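Local coordinates for enterobactin synthetase component F-related protein (PDB 4OXI) that is an adenylation-domain enzyme that binds glycyl-adenosine-5'-phosphate and probably activates glycine with ATP for a lipopolysaccharide modification that confers antimicrobial peptide resistance, at residues 497-503 with 563-568. Numbering follows the deposited sequence.
Sequences AIVPWPL and LQQQLA
Strand 497-500 and helix 563-568 cross at 65°, their axes 9.4 Å apart, and the backbones come nearest where Trp501 faces Gln564, with CA atoms 7.2 Å apart. Leu567 CB sits over the six-membered ring of Trp501, 3.9 Å from its centroid, a CH-pi contact, while Leu567 CD1 reaches Trp501 CG and CD2; Pro502 CB approaches the opposite face nearer the rim. Trp501 CG lies anti to the backbone N (chi1 -170°), which carries the indole across to the helix, where Trp501 CH2 meets Ala568 CB at 3.7 Å. In the C-terminal subdomain of this adenylate-forming enzyme, strand 496-500 is an edge strand of a three-stranded mixed sheet; the helix packs on one side of it, and Ile498 points away toward helix 480-491 on the other. Gln564, extended beyond CG, runs past the indole and donates an N-H from NE2 to Pro500 O (2.9 Å, 162° at the hydrogen), the acceptor lying in the amide plane of Gln564. Leu503 CD1 touches that nitrogen, and Val499 CG1 packs on Gln564 CG at 3.5 Å. Toward the start of the strand, Leu563 CD1 lies against Val499 CG2 (3.8 Å) and Ala497 CB.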
loop_
_atom_site.group_PDB
_atom_site.type_symbol
_atom_site.label_atom_id
_atom_site.label_comp_id
_atom_site.label_asym_id
_atom_site.label_seq_id
_atom_site.Cartn_x
_atom_site.Cartn_y
_atom_site.Cartn_z
ATOM N N ALA A 497 -24.438 9.663 10.681
ATOM C CA ALA A 497 -23.089 10.232 10.728
ATOM C C ALA A 497 -22.072 9.161 11.120
ATOM O O ALA A 497 -22.332 8.358 12.033
ATOM C CB ALA A 497 -23.028 11.393 11.706
ATOM N N ILE A 498 -20.931 9.129 10.432
ATOM C CA ILE A 498 -19.866 8.189 10.778
ATOM C C ILE A 498 -18.717 8.993 11.374
ATOM O O ILE A 498 -18.258 9.957 10.773
ATOM C CB ILE A 498 -19.380 7.386 9.559
ATOM C CG1 ILE A 498 -20.554 6.741 8.834
ATOM C CG2 ILE A 498 -18.366 6.328 9.975
ATOM C CD1 ILE A 498 -21.260 5.608 9.618
ATOM N N VAL A 499 -18.267 8.610 12.564
ATOM C CA VAL A 499 -17.272 9.390 13.284
ATOM C C VAL A 499 -16.061 8.528 13.606
ATOM O O VAL A 499 -16.214 7.431 14.145
ATOM C CB VAL A 499 -17.843 9.925 14.606
ATOM C CG1 VAL A 499 -16.787 10.697 15.355
ATOM C CG2 VAL A 499 -19.047 10.807 14.340
ATOM N N PRO A 500 -14.855 9.010 13.259
ATOM C CA PRO A 500 -13.627 8.325 13.685
ATOM C C PRO A 500 -13.532 8.375 15.202
ATOM O O PRO A 500 -13.557 9.473 15.769
ATOM C CB PRO A 500 -12.513 9.181 13.075
ATOM C CG PRO A 500 -13.176 9.898 11.920
ATOM C CD PRO A 500 -14.572 10.177 12.403
ATOM N N TRP A 501 -13.417 7.212 15.835
ATOM C CA TRP A 501 -13.391 7.105 17.293
ATOM C C TRP A 501 -13.094 5.662 17.691
ATOM O O TRP A 501 -13.634 4.738 17.085
ATOM C CB TRP A 501 -14.746 7.512 17.882
ATOM C CG TRP A 501 -14.680 7.652 19.355
ATOM C CD1 TRP A 501 -14.989 6.701 20.297
ATOM C CD2 TRP A 501 -14.232 8.805 20.073
ATOM N NE1 TRP A 501 -14.759 7.206 21.558
ATOM C CE2 TRP A 501 -14.295 8.495 21.446
ATOM C CE3 TRP A 501 -13.777 10.070 19.686
ATOM C CZ2 TRP A 501 -13.929 9.414 22.435
ATOM C CZ3 TRP A 501 -13.410 10.981 20.668
ATOM C CH2 TRP A 501 -13.489 10.648 22.024
ATOM N N PRO A 502 -12.262 5.455 18.730
ATOM C CA PRO A 502 -11.590 6.477 19.552
ATOM C C PRO A 502 -10.344 7.071 18.900
ATOM O O PRO A 502 -9.849 6.562 17.892
ATOM C CB PRO A 502 -11.196 5.709 20.825
ATOM C CG PRO A 502 -11.100 4.264 20.393
ATOM C CD PRO A 502 -12.045 4.084 19.237
ATOM N N LEU A 503 -9.857 8.165 19.473
ATOM C CA LEU A 503 -8.652 8.813 18.985
ATOM C C LEU A 503 -7.531 8.636 20.003
ATOM O O LEU A 503 -7.762 8.669 21.215
ATOM C CB LEU A 503 -8.905 10.299 18.751
ATOM C CG LEU A 503 -10.087 10.674 17.860
ATOM C CD1 LEU A 503 -10.193 12.188 17.731
ATOM C CD2 LEU A 503 -9.966 10.027 16.486
ATOM N N LEU A 563 -19.457 15.678 17.888
ATOM C CA LEU A 563 -19.773 14.290 18.187
ATOM C C LEU A 563 -18.584 13.632 18.902
ATOM O O LEU A 563 -18.770 12.844 19.836
ATOM C CB LEU A 563 -20.160 13.546 16.905
ATOM C CG LEU A 563 -21.529 13.920 16.321
ATOM C CD1 LEU A 563 -21.683 13.426 14.890
ATOM C CD2 LEU A 563 -22.654 13.359 17.198
ATOM N N GLN A 564 -17.366 13.977 18.484
ATOM C CA GLN A 564 -16.170 13.480 19.160
ATOM C C GLN A 564 -16.122 13.968 20.611
ATOM O O GLN A 564 -15.896 13.173 21.531
ATOM C CB GLN A 564 -14.898 13.826 18.367
ATOM C CG GLN A 564 -14.804 12.986 17.091
ATOM C CD GLN A 564 -13.654 13.336 16.168
ATOM O OE1 GLN A 564 -13.274 14.494 16.023
ATOM N NE2 GLN A 564 -13.108 12.316 15.514
ATOM N N GLN A 565 -16.385 15.257 20.813
ATOM C CA GLN A 565 -16.442 15.828 22.157
ATOM C C GLN A 565 -17.497 15.119 22.998
ATOM O O GLN A 565 -17.262 14.801 24.167
ATOM C CB GLN A 565 -16.755 17.324 22.102
ATOM C CG GLN A 565 -15.805 18.147 21.252
ATOM C CD GLN A 565 -16.203 19.614 21.187
ATOM O OE1 GLN A 565 -16.707 20.178 22.166
ATOM N NE2 GLN A 565 -15.985 20.240 20.030
ATOM N N GLN A 566 -18.659 14.870 22.402
ATOM C CA GLN A 566 -19.732 14.201 23.129
ATOM C C GLN A 566 -19.312 12.813 23.559
ATOM O O GLN A 566 -19.517 12.429 24.708
ATOM C CB GLN A 566 -21.005 14.126 22.297
ATOM C CG GLN A 566 -22.084 13.274 22.959
ATOM C CD GLN A 566 -23.461 13.496 22.366
ATOM O OE1 GLN A 566 -23.728 14.529 21.742
ATOM N NE2 GLN A 566 -24.346 12.522 22.559
ATOM N N LEU A 567 -18.716 12.066 22.634
ATOM C CA LEU A 567 -18.250 10.709 22.917
ATOM C C LEU A 567 -17.190 10.672 24.026
ATOM O O LEU A 567 -17.145 9.729 24.823
ATOM C CB LEU A 567 -17.699 10.068 21.645
ATOM C CG LEU A 567 -18.716 9.658 20.589
ATOM C CD1 LEU A 567 -18.022 9.440 19.255
ATOM C CD2 LEU A 567 -19.410 8.397 21.029
ATOM N N ALA A 568 -16.345 11.702 24.072
ATOM C CA ALA A 568 -15.293 11.803 25.084
ATOM C C ALA A 568 -15.880 11.910 26.494
ATOM O O ALA A 568 -15.254 11.497 27.472
ATOM C CB ALA A 568 -14.390 13.004 24.793
#